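Local coordinates for protein DNA polymerase sliding clamp C (Sulfolobus tokodaii, PDB 3AIZ) that forms a subunit of a ring-shaped processivity factor that encircles DNA and tethers DNA polymerase and other DNA-processing proteins to it, at residues C[149-155]-C[166-170]; C[196-202]-C[241-246]; C[130-136]-C[213-219]. All coordinates share one frame; numbering follows the deposited sequence.

Contact 1: residues C[149-155]-C[166-170]; sequences IGGDSIT and SANSD
The open end of the β hairpin formed by strands 153-159 and 162-168 is closed where S153, I154 and T155 pair with N168, A167 and S166. The hydrogen-bonded pair T155–S166 is reciprocal: T155 N reaches S166 O at 2.9 Å, and S166 N returns a bond to T155 O. Two residues along, past the non-hydrogen-bonded pair I154–A167, N168 N binds S153 O at 2.8 Å, and D152 N, just before the strand, donates to N168 O at 3.2 Å. On the face carrying S153, T155 and N168, the side chain of N168 crosses that of T155 at about a right angle. With CG anti to its own carbonyl carbon (chi1 -56°), N168 brings ND2 to T155 OG1 at 2.7 Å, the acceptor standing 16° out of the amide plane, while a weak bond runs from the same ND2 to S153 OG. E246 also reaches S153 OG, and V196 of the adjoining strand 193-198 packs against this face. The hairpin belongs to the antiparallel sheet of the C-terminal PCNA domain; I154 and A167, on its other face, pack on I146 of helix 136-149, and I154 also on L199 and V202. Helix 136-149 ends at I149, whose CG2 meets A167 CB at 4.0 Å. G150, with positive phi, leads the chain out of the helix, and G151 passes close beside N168 O and S169.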
loop_
_atom_site.group_PDB
_atom_site.type_symbol
_atom_site.label_atom_id
_atom_site.label_comp_id
_atom_site.label_asym_id
_atom_site.label_seq_id
_atom_site.Cartn_x
_atom_site.Cartn_y
_atom_site.Cartn_z
ATOM N N ILE C 149 11.537 -16.233 -3.809
ATOM C CA ILE C 149 12.938 -16.147 -3.412
ATOM C C ILE C 149 13.820 -16.022 -4.647
ATOM O O ILE C 149 14.716 -15.180 -4.705
ATOM C CB ILE C 149 13.375 -17.380 -2.599
ATOM C CG1 ILE C 149 12.639 -17.427 -1.259
ATOM C CG2 ILE C 149 14.878 -17.366 -2.375
ATOM C CD1 ILE C 149 13.024 -18.605 -0.392
ATOM N N GLY C 150 13.551 -16.864 -5.638
ATOM C CA GLY C 150 14.298 -16.843 -6.881
ATOM C C GLY C 150 15.518 -17.736 -6.831
ATOM O O GLY C 150 15.934 -18.181 -5.762
ATOM N N GLY C 151 16.096 -17.997 -7.998
ATOM C CA GLY C 151 17.274 -18.837 -8.090
ATOM C C GLY C 151 17.306 -19.623 -9.385
ATOM O O GLY C 151 16.335 -19.630 -10.143
ATOM N N ASP C 152 18.427 -20.289 -9.633
ATOM C CA ASP C 152 18.604 -21.062 -10.853
ATOM C C ASP C 152 18.266 -22.531 -10.633
ATOM O O ASP C 152 17.956 -23.253 -11.581
ATOM C CB ASP C 152 20.041 -20.928 -11.359
ATOM C CG ASP C 152 20.415 -19.492 -11.680
ATOM O OD1 ASP C 152 19.508 -18.696 -12.009
ATOM O OD2 ASP C 152 21.617 -19.160 -11.604
ATOM N N SER C 153 18.315 -22.967 -9.378
ATOM C CA SER C 153 18.116 -24.374 -9.053
ATOM C C SER C 153 17.564 -24.575 -7.645
ATOM O O SER C 153 17.667 -23.693 -6.794
ATOM C CB SER C 153 19.434 -25.134 -9.201
ATOM O OG SER C 153 20.427 -24.603 -8.338
ATOM N N ILE C 154 16.977 -25.742 -7.410
ATOM C CA ILE C 154 16.477 -26.101 -6.090
ATOM C C ILE C 154 17.105 -27.411 -5.635
ATOM O O ILE C 154 16.867 -28.459 -6.236
ATOM C CB ILE C 154 14.949 -26.280 -6.089
ATOM C CG1 ILE C 154 14.256 -25.000 -6.556
ATOM C CG2 ILE C 154 14.461 -26.681 -4.705
ATOM C CD1 ILE C 154 12.747 -25.102 -6.568
ATOM N N THR C 155 17.910 -27.353 -4.579
ATOM C CA THR C 155 18.505 -28.560 -4.022
ATOM C C THR C 155 17.498 -29.312 -3.161
ATOM O O THR C 155 17.015 -28.788 -2.155
ATOM C CB THR C 155 19.753 -28.255 -3.172
ATOM O OG1 THR C 155 20.832 -27.855 -4.024
ATOM C CG2 THR C 155 20.175 -29.489 -2.392
ATOM N N SER C 166 16.378 -26.205 -0.875
ATOM C CA SER C 166 17.247 -25.036 -0.891
ATOM C C SER C 166 17.176 -24.304 -2.225
ATOM O O SER C 166 17.686 -24.787 -3.234
ATOM C CB SER C 166 18.693 -25.440 -0.597
ATOM O OG SER C 166 18.804 -26.045 0.677
ATOM N N ALA C 167 16.538 -23.138 -2.220
ATOM C CA ALA C 167 16.492 -22.286 -3.400
ATOM C C ALA C 167 17.871 -21.690 -3.661
ATOM O O ALA C 167 18.244 -20.681 -3.067
ATOM C CB ALA C 167 15.462 -21.186 -3.218
ATOM N N ASN C 168 18.624 -22.325 -4.552
ATOM C CA ASN C 168 20.000 -21.927 -4.822
ATOM C C ASN C 168 20.114 -20.723 -5.743
ATOM O O ASN C 168 20.005 -20.846 -6.962
ATOM C CB ASN C 168 20.783 -23.096 -5.414
ATOM C CG ASN C 168 20.738 -24.323 -4.537
ATOM O OD1 ASN C 168 21.071 -24.266 -3.353
ATOM N ND2 ASN C 168 20.322 -25.444 -5.113
ATOM N N SER C 169 20.339 -19.557 -5.150
ATOM C CA SER C 169 20.581 -18.346 -5.919
ATOM C C SER C 169 22.026 -18.348 -6.395
ATOM O O SER C 169 22.634 -19.407 -6.554
ATOM C CB SER C 169 20.308 -17.114 -5.060
ATOM O OG SER C 169 19.042 -17.212 -4.428
ATOM N N ASP C 170 22.580 -17.164 -6.619
ATOM C CA ASP C 170 23.975 -17.057 -7.022
ATOM C C ASP C 170 24.848 -16.707 -5.821
ATOM O O ASP C 170 24.691 -15.643 -5.216
ATOM C CB ASP C 170 24.137 -16.010 -8.126
ATOM C CG ASP C 170 25.494 -16.081 -8.796
ATOM O OD1 ASP C 170 26.251 -17.032 -8.507
ATOM O OD2 ASP C 170 25.802 -15.188 -9.614
#

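Contact 2: residues C[196-202]-C[241-246]; sequences VYGLEYV and IAPRAE. With SO4 (sulfate ion), chain H.
I241 holds CG1 anti to its carbonyl carbon (chi1 -52°) and is extended beyond it (chi2 179°), which brings CD1 3.6 Å from V202 CG2, the two side chains crossing at about a right angle, and leaves CG2 to rest 3.8 Å from Y201 CB. This apolar packing joins the short helix 199-203 to the end of strand 235-241, where the C-terminal tail of the PCNA fold begins; in relatives this tail borders the site that receives partner peptides. Further along the tail, the backbone of A242 and P243 passes Y197, whose ring meets A242 O at its edge, CD1 to O 3.3 Å, and brings CE1 to 4.2 Å from P243 CB. The Y197 hydroxyl is hydrogen-bonded to S195 OG and I223 O. Across the main chains, R244 N gives V196 O a bent bond of 2.7 Å (139°). A245, the centre of an inverse gamma turn, directs its methyl group against G198, at the N-cap position of helix 199-203, and the edge of the Y201 ring lies near the same methyl. E200 CG covers one face of that ring. A sulfate ion, probably from the crystallisation liquor and also bonded to S42, places O1 in the ring plane, where Y201 OH donates to it at 3.1 Å.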
loop_
_atom_site.group_PDB
_atom_site.type_symbol
_atom_site.label_atom_id
_atom_site.label_comp_id
_atom_site.label_asym_id
_atom_site.label_seq_id
_atom_site.Cartn_x
_atom_site.Cartn_y
_atom_site.Cartn_z
ATOM N N VAL C 196 20.253 -31.816 -7.251
ATOM C CA VAL C 196 19.803 -30.481 -7.625
ATOM C C VAL C 196 18.926 -30.519 -8.871
ATOM O O VAL C 196 19.173 -31.298 -9.789
ATOM C CB VAL C 196 21.000 -29.546 -7.874
ATOM C CG1 VAL C 196 20.519 -28.131 -8.143
ATOM C CG2 VAL C 196 21.945 -29.573 -6.685
ATOM N N TYR C 197 17.898 -29.675 -8.899
ATOM C CA TYR C 197 16.991 -29.612 -10.038
ATOM C C TYR C 197 16.691 -28.170 -10.431
ATOM O O TYR C 197 16.806 -27.259 -9.612
ATOM C CB TYR C 197 15.688 -30.350 -9.725
ATOM C CG TYR C 197 15.896 -31.785 -9.308
ATOM C CD1 TYR C 197 16.120 -32.777 -10.253
ATOM C CD2 TYR C 197 15.874 -32.149 -7.970
ATOM C CE1 TYR C 197 16.315 -34.091 -9.876
ATOM C CE2 TYR C 197 16.066 -33.459 -7.584
ATOM C CZ TYR C 197 16.288 -34.425 -8.540
ATOM O OH TYR C 197 16.478 -35.732 -8.159
ATOM N N GLY C 198 16.311 -27.969 -11.689
ATOM C CA GLY C 198 15.978 -26.645 -12.181
ATOM C C GLY C 198 14.826 -26.037 -11.406
ATOM O O GLY C 198 13.792 -26.676 -11.211
ATOM N N LEU C 199 15.004 -24.797 -10.964
ATOM C CA LEU C 199 13.997 -24.128 -10.149
ATOM C C LEU C 199 12.683 -23.928 -10.903
ATOM O O LEU C 199 11.615 -24.268 -10.398
ATOM C CB LEU C 199 14.533 -22.791 -9.623
ATOM C CG LEU C 199 13.653 -22.000 -8.649
ATOM C CD1 LEU C 199 14.507 -21.124 -7.747
ATOM C CD2 LEU C 199 12.618 -21.168 -9.391
ATOM N N GLU C 200 12.766 -23.384 -12.113
ATOM C CA GLU C 200 11.568 -23.075 -12.889
ATOM C C GLU C 200 10.686 -24.298 -13.136
ATOM O O GLU C 200 9.459 -24.205 -13.091
ATOM C CB GLU C 200 11.937 -22.410 -14.219
ATOM C CG GLU C 200 12.914 -23.207 -15.068
ATOM C CD GLU C 200 13.144 -22.581 -16.430
ATOM O OE1 GLU C 200 14.308 -22.555 -16.885
ATOM O OE2 GLU C 200 12.161 -22.113 -17.044
ATOM N N TYR C 201 11.314 -25.441 -13.391
ATOM C CA TYR C 201 10.576 -26.666 -13.691
ATOM C C TYR C 201 9.754 -27.154 -12.498
ATOM O O TYR C 201 8.620 -27.606 -12.661
ATOM C CB TYR C 201 11.527 -27.763 -14.175
ATOM C CG TYR C 201 12.392 -27.339 -15.339
ATOM C CD1 TYR C 201 13.772 -27.246 -15.206
ATOM C CD2 TYR C 201 11.830 -27.017 -16.567
ATOM C CE1 TYR C 201 14.567 -26.854 -16.267
ATOM C CE2 TYR C 201 12.615 -26.623 -17.633
ATOM C CZ TYR C 201 13.983 -26.543 -17.478
ATOM O OH TYR C 201 14.769 -26.151 -18.537
ATOM N N VAL C 202 10.325 -27.063 -11.302
ATOM C CA VAL C 202 9.613 -27.460 -10.093
ATOM C C VAL C 202 8.492 -26.476 -9.795
ATOM O O VAL C 202 7.344 -26.866 -9.585
ATOM C CB VAL C 202 10.550 -27.530 -8.872
ATOM C CG1 VAL C 202 9.749 -27.798 -7.606
ATOM C CG2 VAL C 202 11.613 -28.598 -9.075
ATOM N N ILE C 241 11.618 -34.487 -13.463
ATOM C CA ILE C 241 12.542 -33.399 -13.757
ATOM C C ILE C 241 13.991 -33.875 -13.707
ATOM O O ILE C 241 14.430 -34.449 -12.712
ATOM C CB ILE C 241 12.347 -32.224 -12.786
ATOM C CG1 ILE C 241 10.873 -31.817 -12.745
ATOM C CG2 ILE C 241 13.225 -31.048 -13.184
ATOM C CD1 ILE C 241 10.578 -30.682 -11.798
ATOM N N ALA C 242 14.727 -33.631 -14.787
ATOM C CA ALA C 242 16.108 -34.090 -14.906
ATOM C C ALA C 242 17.023 -33.452 -13.863
ATOM O O ALA C 242 16.807 -32.312 -13.453
ATOM C CB ALA C 242 16.634 -33.828 -16.309
ATOM N N PRO C 243 18.052 -34.197 -13.434
ATOM C CA PRO C 243 19.013 -33.769 -12.410
ATOM C C PRO C 243 19.997 -32.719 -12.916
ATOM O O PRO C 243 20.215 -32.602 -14.121
ATOM C CB PRO C 243 19.774 -35.061 -12.081
ATOM C CG PRO C 243 18.939 -36.173 -12.636
ATOM C CD PRO C 243 18.270 -35.596 -13.834
ATOM N N ARG C 244 20.584 -31.970 -11.986
ATOM C CA ARG C 244 21.618 -30.983 -12.292
ATOM C C ARG C 244 21.191 -29.919 -13.295
ATOM O O ARG C 244 21.974 -29.533 -14.162
ATOM C CB ARG C 244 22.896 -31.664 -12.789
ATOM C CG ARG C 244 23.714 -32.339 -11.705
ATOM C CD ARG C 244 25.120 -32.633 -12.201
ATOM N NE ARG C 244 25.914 -33.362 -11.218
ATOM C CZ ARG C 244 27.193 -33.682 -11.380
ATOM N NH1 ARG C 244 27.831 -33.333 -12.491
ATOM N NH2 ARG C 244 27.837 -34.349 -10.433
ATOM N N ALA C 245 19.957 -29.440 -13.176
ATOM C CA ALA C 245 19.498 -28.356 -14.036
ATOM C C ALA C 245 19.864 -27.011 -13.415
ATOM O O ALA C 245 19.011 -26.144 -13.233
ATOM C CB ALA C 245 17.997 -28.456 -14.281
ATOM N N GLU C 246 21.147 -26.856 -13.093
ATOM C CA GLU C 246 21.663 -25.638 -12.474
ATOM C C GLU C 246 21.190 -24.374 -13.189
ATOM O O GLU C 246 21.329 -23.267 -12.669
ATOM C CB GLU C 246 23.194 -25.668 -12.436
ATOM C CG GLU C 246 23.786 -26.720 -11.507
ATOM C CD GLU C 246 23.779 -26.289 -10.051
ATOM O OE1 GLU C 246 23.277 -25.181 -9.760
ATOM O OE2 GLU C 246 24.279 -27.055 -9.200
ATOM O OXT GLU C 246 20.664 -24.424 -14.302
HETATM S S SO4 H . 11.680 -25.468 -21.573
HETATM O O1 SO4 H . 12.753 -25.052 -20.672
HETATM O O2 SO4 H . 11.977 -25.009 -22.927
HETATM O O3 SO4 H . 11.575 -26.924 -21.568
HETATM O O4 SO4 H . 10.414 -24.890 -21.126
#

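Contact 3: residues C[130-136]-C[213-219]; sequences FKAKALT and DTVEIAF
A132 O receives I217 N at 2.6 Å, and A132 N returns a bond of 2.7 Å to I217 O, so the two residues form a doubly bonded antiparallel pair. A second such pair follows at A134 and V215, with V215 N to A134 O at 2.8 Å. Towards the other end of the ladder only a weak bond links F219 N to F130 O. There the side chains of F130 and F219 lie side by side, pointing the same way, their rings oblique, planes at 54°, with F130 CD1 3.5 Å from F219 CE1. The opposite face carries K131, K133, E216 and A218. K133 is extended, its CG anti to the backbone N (chi1 -170°), which lays CE 3.4 Å from T214 OG1, a hydroxyl bonded to N230. Where strand 130-135 gives way to helix 136-149, T136 N binds D213 O at 3.0 Å, while S212 holds the T136 hydroxyl. The paired strands run between 223-231 and 187-190 in the large antiparallel sheet of the PCNA fold; F130 and F219 both touch A158 of strand 153-159 and A193 of strand 193-198, I217 touches F156, and helix 136-149 departs from the T136 end.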
loop_
_atom_site.group_PDB
_atom_site.type_symbol
_atom_site.label_atom_id
_atom_site.label_comp_id
_atom_site.label_asym_id
_atom_site.label_seq_id
_atom_site.Cartn_x
_atom_site.Cartn_y
_atom_site.Cartn_z
ATOM N N PHE C 130 14.842 -42.057 -1.746
ATOM C CA PHE C 130 14.000 -41.364 -0.778
ATOM C C PHE C 130 12.629 -41.039 -1.363
ATOM O O PHE C 130 12.496 -40.802 -2.564
ATOM C CB PHE C 130 14.690 -40.084 -0.298
ATOM C CG PHE C 130 13.832 -39.228 0.585
ATOM C CD1 PHE C 130 13.122 -38.161 0.060
ATOM C CD2 PHE C 130 13.734 -39.491 1.941
ATOM C CE1 PHE C 130 12.331 -37.371 0.870
ATOM C CE2 PHE C 130 12.946 -38.704 2.757
ATOM C CZ PHE C 130 12.243 -37.644 2.221
ATOM N N LYS C 131 11.612 -41.028 -0.509
ATOM C CA LYS C 131 10.252 -40.745 -0.949
ATOM C C LYS C 131 9.422 -40.148 0.184
ATOM O O LYS C 131 9.340 -40.715 1.273
ATOM C CB LYS C 131 9.592 -42.018 -1.483
ATOM C CG LYS C 131 8.262 -41.794 -2.181
ATOM C CD LYS C 131 7.745 -43.091 -2.784
ATOM C CE LYS C 131 8.784 -43.719 -3.704
ATOM N NZ LYS C 131 8.292 -44.971 -4.342
ATOM N N ALA C 132 8.810 -38.998 -0.077
ATOM C CA ALA C 132 8.026 -38.302 0.936
ATOM C C ALA C 132 6.652 -37.902 0.414
ATOM O O ALA C 132 6.488 -37.604 -0.768
ATOM C CB ALA C 132 8.777 -37.077 1.439
ATOM N N LYS C 133 5.671 -37.896 1.307
ATOM C CA LYS C 133 4.315 -37.494 0.962
ATOM C C LYS C 133 3.962 -36.224 1.725
ATOM O O LYS C 133 4.408 -36.028 2.855
ATOM C CB LYS C 133 3.333 -38.615 1.302
ATOM C CG LYS C 133 1.922 -38.408 0.779
ATOM C CD LYS C 133 1.051 -39.615 1.097
ATOM C CE LYS C 133 -0.358 -39.448 0.559
ATOM N NZ LYS C 133 -1.202 -40.639 0.855
ATOM N N ALA C 134 3.166 -35.359 1.106
ATOM C CA ALA C 134 2.801 -34.091 1.726
ATOM C C ALA C 134 1.527 -33.525 1.121
ATOM O O ALA C 134 1.129 -33.911 0.023
ATOM C CB ALA C 134 3.939 -33.090 1.585
ATOM N N LEU C 135 0.887 -32.610 1.844
ATOM C CA LEU C 135 -0.272 -31.898 1.321
ATOM C C LEU C 135 0.132 -31.064 0.116
ATOM O O LEU C 135 1.094 -30.297 0.178
ATOM C CB LEU C 135 -0.879 -30.987 2.387
ATOM C CG LEU C 135 -1.879 -31.605 3.360
ATOM C CD1 LEU C 135 -2.413 -30.532 4.290
ATOM C CD2 LEU C 135 -3.016 -32.270 2.605
ATOM N N THR C 136 -0.603 -31.217 -0.980
ATOM C CA THR C 136 -0.317 -30.457 -2.188
ATOM C C THR C 136 -0.350 -28.962 -1.893
ATOM O O THR C 136 0.481 -28.204 -2.389
ATOM C CB THR C 136 -1.312 -30.784 -3.312
ATOM O OG1 THR C 136 -1.242 -32.182 -3.620
ATOM C CG2 THR C 136 -0.989 -29.976 -4.561
ATOM N N ASP C 213 -4.851 -33.337 -4.110
ATOM C CA ASP C 213 -4.986 -33.357 -2.657
ATOM C C ASP C 213 -3.627 -33.522 -1.977
ATOM O O ASP C 213 -3.212 -32.673 -1.187
ATOM C CB ASP C 213 -5.952 -34.462 -2.215
ATOM C CG ASP C 213 -5.738 -35.770 -2.969
ATOM O OD1 ASP C 213 -4.794 -36.520 -2.628
ATOM O OD2 ASP C 213 -6.523 -36.050 -3.903
ATOM N N THR C 214 -2.939 -34.615 -2.292
ATOM C CA THR C 214 -1.611 -34.869 -1.747
ATOM C C THR C 214 -0.588 -35.027 -2.868
ATOM O O THR C 214 -0.940 -35.366 -3.996
ATOM C CB THR C 214 -1.589 -36.128 -0.857
ATOM O OG1 THR C 214 -1.876 -37.288 -1.648
ATOM C CG2 THR C 214 -2.616 -36.010 0.261
ATOM N N VAL C 215 0.679 -34.780 -2.551
ATOM C CA VAL C 215 1.750 -34.885 -3.533
ATOM C C VAL C 215 2.887 -35.758 -3.017
ATOM O O VAL C 215 3.329 -35.608 -1.878
ATOM C CB VAL C 215 2.303 -33.496 -3.917
ATOM C CG1 VAL C 215 2.717 -32.722 -2.673
ATOM C CG2 VAL C 215 3.469 -33.633 -4.884
ATOM N N GLU C 216 3.356 -36.672 -3.858
ATOM C CA GLU C 216 4.457 -37.555 -3.488
ATOM C C GLU C 216 5.760 -37.091 -4.125
ATOM O O GLU C 216 5.850 -36.942 -5.341
ATOM C CB GLU C 216 4.144 -39.001 -3.876
ATOM C CG GLU C 216 2.906 -39.559 -3.187
ATOM C CD GLU C 216 2.562 -40.965 -3.638
ATOM O OE1 GLU C 216 3.494 -41.747 -3.923
ATOM O OE2 GLU C 216 1.356 -41.290 -3.703
ATOM N N ILE C 217 6.765 -36.860 -3.284
ATOM C CA ILE C 217 8.061 -36.369 -3.731
ATOM C C ILE C 217 9.109 -37.470 -3.632
ATOM O O ILE C 217 9.343 -38.016 -2.556
ATOM C CB ILE C 217 8.525 -35.180 -2.872
ATOM C CG1 ILE C 217 7.377 -34.185 -2.678
ATOM C CG2 ILE C 217 9.737 -34.509 -3.497
ATOM C CD1 ILE C 217 7.664 -33.113 -1.649
ATOM N N ALA C 218 9.737 -37.796 -4.757
ATOM C CA ALA C 218 10.761 -38.835 -4.791
ATOM C C ALA C 218 11.952 -38.386 -5.630
ATOM O O ALA C 218 11.782 -37.765 -6.677
ATOM C CB ALA C 218 10.185 -40.132 -5.333
ATOM N N PHE C 219 13.156 -38.698 -5.168
ATOM C CA PHE C 219 14.361 -38.265 -5.865
ATOM C C PHE C 219 15.598 -38.995 -5.364
ATOM O O PHE C 219 15.532 -39.784 -4.423
ATOM C CB PHE C 219 14.556 -36.757 -5.700
ATOM C CG PHE C 219 14.844 -36.337 -4.287
ATOM C CD1 PHE C 219 13.812 -35.983 -3.432
ATOM C CD2 PHE C 219 16.145 -36.299 -3.812
ATOM C CE1 PHE C 219 14.071 -35.598 -2.132
ATOM C CE2 PHE C 219 16.411 -35.915 -2.511
ATOM C CZ PHE C 219 15.373 -35.564 -1.670
#

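From the N terminus, the chain opens contact 3 at 130-136, then runs through helix 136-149 into contact 1, whose short hairpin loop closes at 166-170. Contact 2 opens later, at 196-202, so contacts 1 and 2 lie in series. Contact 3 closes at 213-219, enclosing all of contact 1 but crossing contact 2, which closes only at the C terminus. Contacts 1 and 2 touch: I154 N and Y197 O are probably hydrogen-bonded between neighbouring strands of the four-stranded sheet, which contact 2 ties to the tail. Contact 3 lies within the large sheet and meets contact 2 where the Y197 hydroxyl lies against F219 CB, but stays about 7 Å from contact 1 at the nearest atoms.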